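Local coordinates for putative uncharacterized protein (PDB 4IL7) that is a structural protein of a turreted icosahedral archaeal virus, probably forming part of the capsid's pentons, represented here by its C-terminal, partial jelly-roll domain, at residues T90-I103 with T129-T143. The protein carries 1 engineered substitution. Numbering follows the deposited sequence. Where two conformers were deposited one is given.
Sequences TYTIPANGYLIISI and TGENKIPVIAGTQIT
Lys133 reaches over the ring of Tyr98 on the outer side of an antiparallel strand pair in this partial jelly roll, whose two four-stranded sheets are bridged at one end where both segments pass from one sheet to the other. With CG anti to the backbone N (chi1 -179°) and the remaining chain extended, Lys133 lays CE 3.5 Å above the ring plane, offset toward the rim, and NZ stands 4.8 Å from the Tyr98 ring centroid in a cation-pi contact. Pro135 CG approaches Tyr98 CE1 obliquely, while Ile100 runs side by side with Lys133, its CD1 3.6 Å from Lys133 CG.

The reverse face of strands 97-103 and 130-136 faces the interior: Leu99 CB packs on Val136 CG1, and Ile101 meets Ile134 through their CD1 methyls. Where the segments change sheets, Ile93 is buried; its side chain crosses that of Val136 at about a right angle, CG2 to CG2 3.6 Å, and its CD1 lies against Thr140 CG2 and Ile142 CG1. Asn96 OD1 takes the Ala138 N-H in its carbonyl plane at 2.8 Å, almost straight (173°), tying the two connections together. A water accepts from Gln141 NE2 and also bonds Thr90 OG1.

Near the start of strand 130-136, Asn132 grips Ile101 O twice, through N and through ND2 (3.0 Å), from opposite faces of the carbonyl plane; ND2 also bonds to Gln128 O.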
ATOM      1  N   THR A  90       2.932  10.165   4.255  1.00 26.64           N
ATOM      2  CA  THR A  90       2.050   9.197   4.874  1.00 26.56           C
ATOM      3  C   THR A  90       0.602   9.432   4.434  1.00 26.34           C
ATOM      4  O   THR A  90       0.230  10.530   4.008  1.00 27.64           O
ATOM      5  CB  THR A  90       2.126   9.245   6.403  1.00 28.25           C
ATOM      6  OG1 THR A  90       1.705  10.500   6.873  1.00 32.00           O
ATOM      7  CG2 THR A  90       3.526   8.962   6.840  1.00 28.51           C
ATOM      8  N   TYR A  91      -0.207   8.372   4.497  1.00 23.86           N
ATOM      9  CA  TYR A  91      -1.606   8.434   4.041  1.00 24.24           C
ATOM     10  C   TYR A  91      -2.480   7.844   5.110  1.00 24.69           C
ATOM     11  O   TYR A  91      -2.070   6.913   5.797  1.00 24.88           O
ATOM     12  CB  TYR A  91      -1.821   7.665   2.711  1.00 24.47           C
ATOM     13  CG  TYR A  91      -0.912   8.205   1.660  1.00 24.54           C
ATOM     14  CD1 TYR A  91      -1.218   9.333   0.970  1.00 25.48           C
ATOM     15  CD2 TYR A  91       0.300   7.608   1.431  1.00 23.09           C
ATOM     16  CE1 TYR A  91      -0.332   9.890   0.040  1.00 26.62           C
ATOM     17  CE2 TYR A  91       1.190   8.125   0.545  1.00 24.35           C
ATOM     18  CZ  TYR A  91       0.916   9.290  -0.089  1.00 25.82           C
ATOM     19  OH  TYR A  91       1.818   9.778  -0.955  1.00 27.57           O
ATOM     20  N   THR A  92      -3.708   8.334   5.191  1.00 27.44           N
ATOM     21  CA  THR A  92      -4.702   7.832   6.116  1.00 28.29           C
ATOM     22  C   THR A  92      -5.751   7.052   5.374  1.00 28.26           C
ATOM     23  O   THR A  92      -6.323   7.531   4.390  1.00 32.51           O
ATOM     24  CB  THR A  92      -5.365   8.998   6.880  1.00 31.83           C
ATOM     25  OG1 THR A  92      -4.363   9.651   7.651  1.00 36.31           O
ATOM     26  CG2 THR A  92      -6.466   8.476   7.833  1.00 35.44           C
ATOM     27  N   ILE A  93      -6.022   5.851   5.818  1.00 26.22           N
ATOM     28  CA  ILE A  93      -7.057   5.046   5.222  1.00 28.87           C
ATOM     29  C   ILE A  93      -8.410   5.499   5.816  1.00 32.19           C
ATOM     30  O   ILE A  93      -8.563   5.532   7.026  1.00 33.61           O
ATOM     31  CB  ILE A  93      -6.744   3.567   5.499  1.00 34.60           C
ATOM     32  CG1 ILE A  93      -5.461   3.188   4.725  1.00 35.42           C
ATOM     33  CG2 ILE A  93      -7.912   2.693   5.116  1.00 38.79           C
ATOM     34  CD1 ILE A  93      -4.831   1.886   5.140  1.00 36.76           C
ATOM     35  N   PRO A  94      -9.384   5.861   4.963  1.00 34.31           N
ATOM     36  CA  PRO A  94     -10.571   6.583   5.469  1.00 41.98           C
ATOM     37  C   PRO A  94     -11.685   5.727   6.054  1.00 43.99           C
ATOM     38  O   PRO A  94     -12.563   6.270   6.745  1.00 53.40           O
ATOM     39  CB  PRO A  94     -11.078   7.293   4.215  1.00 48.52           C
ATOM     40  CG  PRO A  94     -10.743   6.358   3.111  1.00 43.69           C
ATOM     41  CD  PRO A  94      -9.378   5.805   3.488  1.00 37.10           C
ATOM     42  N   ALA A  95     -11.695   4.436   5.761  1.00 38.45           N
ATOM     43  CA  ALA A  95     -12.804   3.583   6.154  1.00 36.95           C
ATOM     44  C   ALA A  95     -12.354   2.175   6.437  1.00 37.57           C
ATOM     45  O   ALA A  95     -11.214   1.814   6.187  1.00 32.32           O
ATOM     46  CB  ALA A  95     -13.869   3.581   5.065  1.00 39.78           C
ATOM     47  N   ASN A  96     -13.248   1.386   7.008  1.00 34.87           N
ATOM     48  CA  ASN A  96     -13.066  -0.045   7.069  1.00 31.54           C
ATOM     49  C   ASN A  96     -13.185  -0.635   5.676  1.00 33.13           C
ATOM     50  O   ASN A  96     -14.066  -0.245   4.891  1.00 37.17           O
ATOM     51  CB  ASN A  96     -14.099  -0.726   7.984  1.00 36.05           C
ATOM     52  CG  ASN A  96     -14.013  -0.312   9.450  1.00 39.84           C
ATOM     53  OD1 ASN A  96     -13.131   0.404   9.918  1.00 36.36           O
ATOM     54  ND2 ASN A  96     -14.985  -0.799  10.195  1.00 56.15           N
ATOM     55  N   GLY A  97     -12.311  -1.587   5.356  1.00 29.86           N
ATOM     56  CA  GLY A  97     -12.384  -2.273   4.061  1.00 29.50           C
ATOM     57  C   GLY A  97     -11.085  -2.989   3.758  1.00 28.32           C
ATOM     58  O   GLY A  97     -10.392  -3.424   4.664  1.00 28.47           O
ATOM     59  N   TYR A  98     -10.769  -3.113   2.469  1.00 26.86           N
ATOM     60  CA  TYR A  98      -9.553  -3.749   2.005  1.00 24.09           C
ATOM     61  C   TYR A  98      -8.669  -2.713   1.323  1.00 21.77           C
ATOM     62  O   TYR A  98      -9.044  -2.091   0.321  1.00 22.46           O
ATOM     63  CB  TYR A  98      -9.848  -4.890   1.045  1.00 27.11           C
ATOM     64  CG  TYR A  98     -10.623  -5.972   1.698  1.00 34.82           C
ATOM     65  CD1 TYR A  98      -9.976  -6.951   2.425  1.00 34.11           C
ATOM     66  CD2 TYR A  98     -12.003  -5.962   1.655  1.00 40.14           C
ATOM     67  CE1 TYR A  98     -10.697  -7.939   3.077  1.00 47.30           C
ATOM     68  CE2 TYR A  98     -12.738  -6.926   2.296  1.00 69.02           C
ATOM     69  CZ  TYR A  98     -12.085  -7.919   3.018  1.00 54.32           C
ATOM     70  OH  TYR A  98     -12.807  -8.900   3.654  1.00108.80           O
ATOM     71  N   LEU A  99      -7.479  -2.554   1.865  1.00 20.75           N
ATOM     72  CA  LEU A  99      -6.433  -1.776   1.231  1.00 18.58           C
ATOM     73  C   LEU A  99      -5.836  -2.584   0.094  1.00 18.26           C
ATOM     74  O   LEU A  99      -5.388  -3.744   0.248  1.00 20.54           O
ATOM     75  CB  LEU A  99      -5.346  -1.450   2.207  1.00 18.54           C
ATOM     76  CG  LEU A  99      -4.226  -0.546   1.692  1.00 17.95           C
ATOM     77  CD1 LEU A  99      -4.737   0.839   1.370  1.00 18.36           C
ATOM     78  CD2 LEU A  99      -3.098  -0.461   2.708  1.00 19.81           C
ATOM     79  N   ILE A 100      -5.841  -1.972  -1.089  1.00 17.05           N
ATOM     80  CA  ILE A 100      -5.254  -2.580  -2.261  1.00 17.50           C
ATOM     81  C   ILE A 100      -4.027  -1.792  -2.689  1.00 16.27           C
ATOM     82  O   ILE A 100      -4.102  -0.598  -2.947  1.00 16.11           O
ATOM     83  CB  ILE A 100      -6.251  -2.661  -3.452  1.00 20.42           C
ATOM     84  CG1 ILE A 100      -7.571  -3.292  -3.043  1.00 24.34           C
ATOM     85  CG2 ILE A 100      -5.608  -3.350  -4.626  1.00 19.23           C
ATOM     86  CD1 ILE A 100      -7.446  -4.721  -2.656  1.00 29.16           C
ATOM     87  N   ILE A 101      -2.905  -2.487  -2.813  1.00 15.84           N
ATOM     88  CA  ILE A 101      -1.657  -1.937  -3.289  1.00 15.00           C
ATOM     89  C   ILE A 101      -1.343  -2.677  -4.547  1.00 14.54           C
ATOM     90  O   ILE A 101      -1.086  -3.895  -4.529  1.00 16.87           O
ATOM     91  CB  ILE A 101      -0.512  -2.073  -2.277  1.00 16.46           C
ATOM     92  CG1 ILE A 101      -0.888  -1.465  -0.888  1.00 17.82           C
ATOM     93  CG2 ILE A 101       0.728  -1.384  -2.839  1.00 16.46           C
ATOM     94  CD1 ILE A 101      -1.143  -2.537   0.087  1.00 21.13           C
ATOM     95  N   SER A 102      -1.423  -1.984  -5.671  1.00 14.52           N
ATOM     96  CA  SER A 102      -1.115  -2.587  -6.991  1.00 14.08           C
ATOM     97  C   SER A 102       0.234  -2.085  -7.449  1.00 13.60           C
ATOM     98  O   SER A 102       0.397  -0.900  -7.726  1.00 14.55           O
ATOM     99  CB  SER A 102      -2.197  -2.208  -7.997  1.00 16.63           C
ATOM    100  OG  SER A 102      -1.922  -2.761  -9.259  1.00 22.30           O
ATOM    101  N   ILE A 103       1.227  -2.955  -7.520  0.50 20.41           N
ATOM    102  CA  ILE A 103       2.588  -2.582  -7.909  0.50 19.31           C
ATOM    103  C   ILE A 103       2.851  -3.187  -9.252  0.50 20.11           C
ATOM    104  O   ILE A 103       2.748  -4.424  -9.418  0.50 21.01           O
ATOM    105  CB  ILE A 103       3.595  -3.116  -6.875  0.50 19.03           C
ATOM    106  CG1 ILE A 103       3.301  -2.666  -5.446  0.50 19.28           C
ATOM    107  CG2 ILE A 103       4.997  -2.691  -7.308  0.50 19.35           C
ATOM    108  CD1 ILE A 103       3.392  -1.153  -5.237  0.50 19.20           C
ATOM    109  N   THR A 129       4.471  -8.014  -6.964  1.00 17.01           N
ATOM    110  CA  THR A 129       3.864  -7.354  -8.090  1.00 17.74           C
ATOM    111  C   THR A 129       2.424  -7.786  -8.227  1.00 17.89           C
ATOM    112  O   THR A 129       2.044  -8.907  -7.832  1.00 19.75           O
ATOM    113  CB  THR A 129       4.619  -7.611  -9.386  1.00 18.74           C
ATOM    114  OG1 THR A 129       4.604  -9.008  -9.707  1.00 21.08           O
ATOM    115  CG2 THR A 129       6.005  -7.101  -9.307  1.00 18.87           C
ATOM    116  N   GLY A 130       1.633  -6.927  -8.878  1.00 18.44           N
ATOM    117  CA  GLY A 130       0.227  -7.134  -8.959  1.00 18.78           C
ATOM    118  C   GLY A 130      -0.519  -6.619  -7.732  1.00 18.67           C
ATOM    119  O   GLY A 130      -0.049  -5.703  -7.083  1.00 18.49           O
ATOM    120  N   GLU A 131      -1.670  -7.211  -7.417  0.50 20.04           N
ATOM    121  CA  GLU A 131      -2.524  -6.746  -6.309  0.50 20.94           C
ATOM    122  C   GLU A 131      -2.163  -7.422  -4.980  0.50 20.70           C
ATOM    123  O   GLU A 131      -2.042  -8.644  -4.843  0.50 21.06           O
ATOM    124  CB  GLU A 131      -4.019  -6.927  -6.591  0.50 24.13           C
ATOM    125  CG  GLU A 131      -4.540  -5.995  -7.661  0.50 26.22           C
ATOM    126  CD  GLU A 131      -5.990  -6.136  -7.880  0.50 33.44           C
ATOM    127  OE1 GLU A 131      -6.650  -6.882  -7.136  0.50 35.71           O
ATOM    128  OE2 GLU A 131      -6.434  -5.494  -8.814  0.50 37.91           O
ATOM    129  N   ASN A 132      -2.010  -6.558  -3.999  1.00 17.20           N
ATOM    130  CA  ASN A 132      -1.727  -6.938  -2.611  1.00 16.20           C
ATOM    131  C   ASN A 132      -2.914  -6.430  -1.823  1.00 18.42           C
ATOM    132  O   ASN A 132      -3.223  -5.245  -1.889  1.00 20.21           O
ATOM    133  CB  ASN A 132      -0.446  -6.288  -2.113  1.00 14.60           C
ATOM    134  CG  ASN A 132       0.755  -6.665  -2.905  1.00 14.38           C
ATOM    135  OD1 ASN A 132       1.500  -7.562  -2.569  1.00 16.07           O
ATOM    136  ND2 ASN A 132       1.006  -5.959  -4.016  1.00 14.99           N
ATOM    137  N   LYS A 133      -3.633  -7.253  -1.110  1.00 20.09           N
ATOM    138  CA  LYS A 133      -4.912  -6.909  -0.460  1.00 20.62           C
ATOM    139  C   LYS A 133      -4.743  -7.164   1.048  1.00 20.85           C
ATOM    140  O   LYS A 133      -4.420  -8.295   1.477  1.00 22.60           O
ATOM    141  CB  LYS A 133      -5.984  -7.826  -1.056  1.00 24.03           C
ATOM    142  CG  LYS A 133      -7.378  -7.615  -0.546  1.00 28.57           C
ATOM    143  CD  LYS A 133      -8.365  -8.342  -1.468  0.50 33.87           C
ATOM    144  CE  LYS A 133      -9.785  -8.163  -0.989  0.50 32.14           C
ATOM    145  NZ  LYS A 133     -10.688  -8.880  -1.935  0.50 33.87           N
ATOM    146  N   ILE A 134      -5.033  -6.132   1.835  1.00 20.29           N
ATOM    147  CA  ILE A 134      -4.882  -6.134   3.281  1.00 20.17           C
ATOM    148  C   ILE A 134      -6.133  -5.560   3.938  1.00 22.43           C
ATOM    149  O   ILE A 134      -6.509  -4.438   3.716  1.00 20.97           O
ATOM    150  CB  ILE A 134      -3.663  -5.278   3.715  1.00 19.36           C
ATOM    151  CG1 ILE A 134      -2.377  -5.713   2.973  1.00 19.31           C
ATOM    152  CG2 ILE A 134      -3.475  -5.327   5.213  1.00 20.43           C
ATOM    153  CD1 ILE A 134      -1.161  -4.776   3.180  1.00 19.86           C
ATOM    154  N   PRO A 135      -6.831  -6.365   4.764  1.00 23.97           N
ATOM    155  CA  PRO A 135      -7.923  -5.819   5.564  1.00 26.17           C
ATOM    156  C   PRO A 135      -7.451  -4.730   6.494  1.00 23.86           C
ATOM    157  O   PRO A 135      -6.441  -4.901   7.162  1.00 26.22           O
ATOM    158  CB  PRO A 135      -8.410  -7.041   6.366  1.00 32.88           C
ATOM    159  CG  PRO A 135      -7.853  -8.212   5.665  1.00 36.10           C
ATOM    160  CD  PRO A 135      -6.590  -7.785   5.027  1.00 27.92           C
ATOM    161  N   VAL A 136      -8.164  -3.625   6.541  1.00 22.76           N
ATOM    162  CA  VAL A 136      -7.821  -2.503   7.339  1.00 22.81           C
ATOM    163  C   VAL A 136      -9.070  -1.844   7.992  1.00 25.08           C
ATOM    164  O   VAL A 136     -10.202  -1.911   7.472  1.00 25.11           O
ATOM    165  CB  VAL A 136      -7.058  -1.423   6.530  1.00 22.54           C
ATOM    166  CG1 VAL A 136      -5.701  -1.952   6.098  1.00 21.46           C
ATOM    167  CG2 VAL A 136      -7.847  -0.922   5.339  1.00 22.64           C
ATOM    168  N   ILE A 137      -8.848  -1.202   9.128  1.00 26.07           N
ATOM    169  CA  ILE A 137      -9.902  -0.429   9.750  1.00 27.85           C
ATOM    170  C   ILE A 137      -9.617   1.068   9.533  1.00 25.88           C
ATOM    171  O   ILE A 137      -8.490   1.527   9.244  1.00 25.23           O
ATOM    172  CB  ILE A 137     -10.154  -0.805  11.221  1.00 32.62           C
ATOM    173  CG1 ILE A 137      -9.101  -0.165  12.066  1.00 31.37           C
ATOM    174  CG2 ILE A 137     -10.065  -2.324  11.394  1.00 38.05           C
ATOM    175  CD1 ILE A 137      -9.323  -0.441  13.534  1.00 36.02           C
ATOM    176  N   ALA A 138     -10.685   1.821   9.594  1.00 28.51           N
ATOM    177  CA  ALA A 138     -10.641   3.267   9.442  1.00 28.54           C
ATOM    178  C   ALA A 138      -9.592   3.942  10.297  1.00 26.62           C
ATOM    179  O   ALA A 138      -9.456   3.634  11.495  1.00 29.20           O
ATOM    180  CB  ALA A 138     -12.003   3.837   9.746  1.00 31.83           C
ATOM    181  N   GLY A 139      -8.821   4.829   9.704  1.00 26.99           N
ATOM    182  CA  GLY A 139      -7.796   5.595  10.387  1.00 26.46           C
ATOM    183  C   GLY A 139      -6.426   4.931  10.402  1.00 22.49           C
ATOM    184  O   GLY A 139      -5.455   5.530  10.858  1.00 26.82           O
ATOM    185  N   THR A 140      -6.323   3.706   9.843  1.00 21.64           N
ATOM    186  CA  THR A 140      -5.013   3.069   9.668  1.00 19.85           C
ATOM    187  C   THR A 140      -4.118   3.992   8.850  1.00 18.27           C
ATOM    188  O   THR A 140      -4.593   4.625   7.885  1.00 21.02           O
ATOM    189  CB  THR A 140      -5.183   1.696   8.980  1.00 19.88           C
ATOM    190  OG1 THR A 140      -5.964   0.859   9.834  1.00 22.23           O
ATOM    191  CG2 THR A 140      -3.844   1.014   8.733  1.00 19.05           C
ATOM    192  N   GLN A 141      -2.858   4.140   9.198  1.00 17.68           N
ATOM    193  CA  GLN A 141      -1.909   4.937   8.470  1.00 18.43           C
ATOM    194  C   GLN A 141      -0.986   4.079   7.664  1.00 16.39           C
ATOM    195  O   GLN A 141      -0.506   3.046   8.108  1.00 17.68           O
ATOM    196  CB  GLN A 141      -1.087   5.700   9.466  1.00 20.87           C
ATOM    197  CG  GLN A 141      -1.921   6.680  10.304  1.00 29.30           C
ATOM    198  CD  GLN A 141      -2.352   7.859   9.557  1.00 33.63           C
ATOM    199  OE1 GLN A 141      -3.541   8.069   9.392  1.00 39.19           O
ATOM    200  NE2 GLN A 141      -1.395   8.662   9.120  1.00 39.15           N
ATOM    201  N   ILE A 142      -0.689   4.511   6.453  1.00 16.76           N
ATOM    202  CA  ILE A 142       0.403   3.953   5.636  1.00 14.41           C
ATOM    203  C   ILE A 142       1.620   4.768   5.950  1.00 14.83           C
ATOM    204  O   ILE A 142       1.727   5.965   5.568  1.00 17.68           O
ATOM    205  CB  ILE A 142       0.090   4.063   4.133  1.00 15.12           C
ATOM    206  CG1 ILE A 142      -1.201   3.353   3.815  1.00 15.99           C
ATOM    207  CG2 ILE A 142       1.262   3.500   3.327  1.00 16.97           C
ATOM    208  CD1 ILE A 142      -1.648   3.513   2.360  1.00 18.38           C
ATOM    209  N   THR A 143       2.551   4.248   6.741  0.50 15.35           N
ATOM    210  CA  THR A 143       3.709   5.040   7.144  0.50 17.57           C
ATOM    211  C   THR A 143       4.942   4.897   6.266  0.50 16.02           C
ATOM    212  O   THR A 143       5.774   5.767   6.232  0.50 19.06           O
ATOM    213  CB  THR A 143       4.070   4.732   8.611  0.50 16.92           C
ATOM    214  OG1 THR A 143       4.389   3.327   8.648  0.50 15.33           O
ATOM    215  CG2 THR A 143       2.819   4.933   9.460  0.50 23.98           C
TER
HETATM  216  O   HOH W   1      -1.021  10.513   7.179  1.00 41.28           O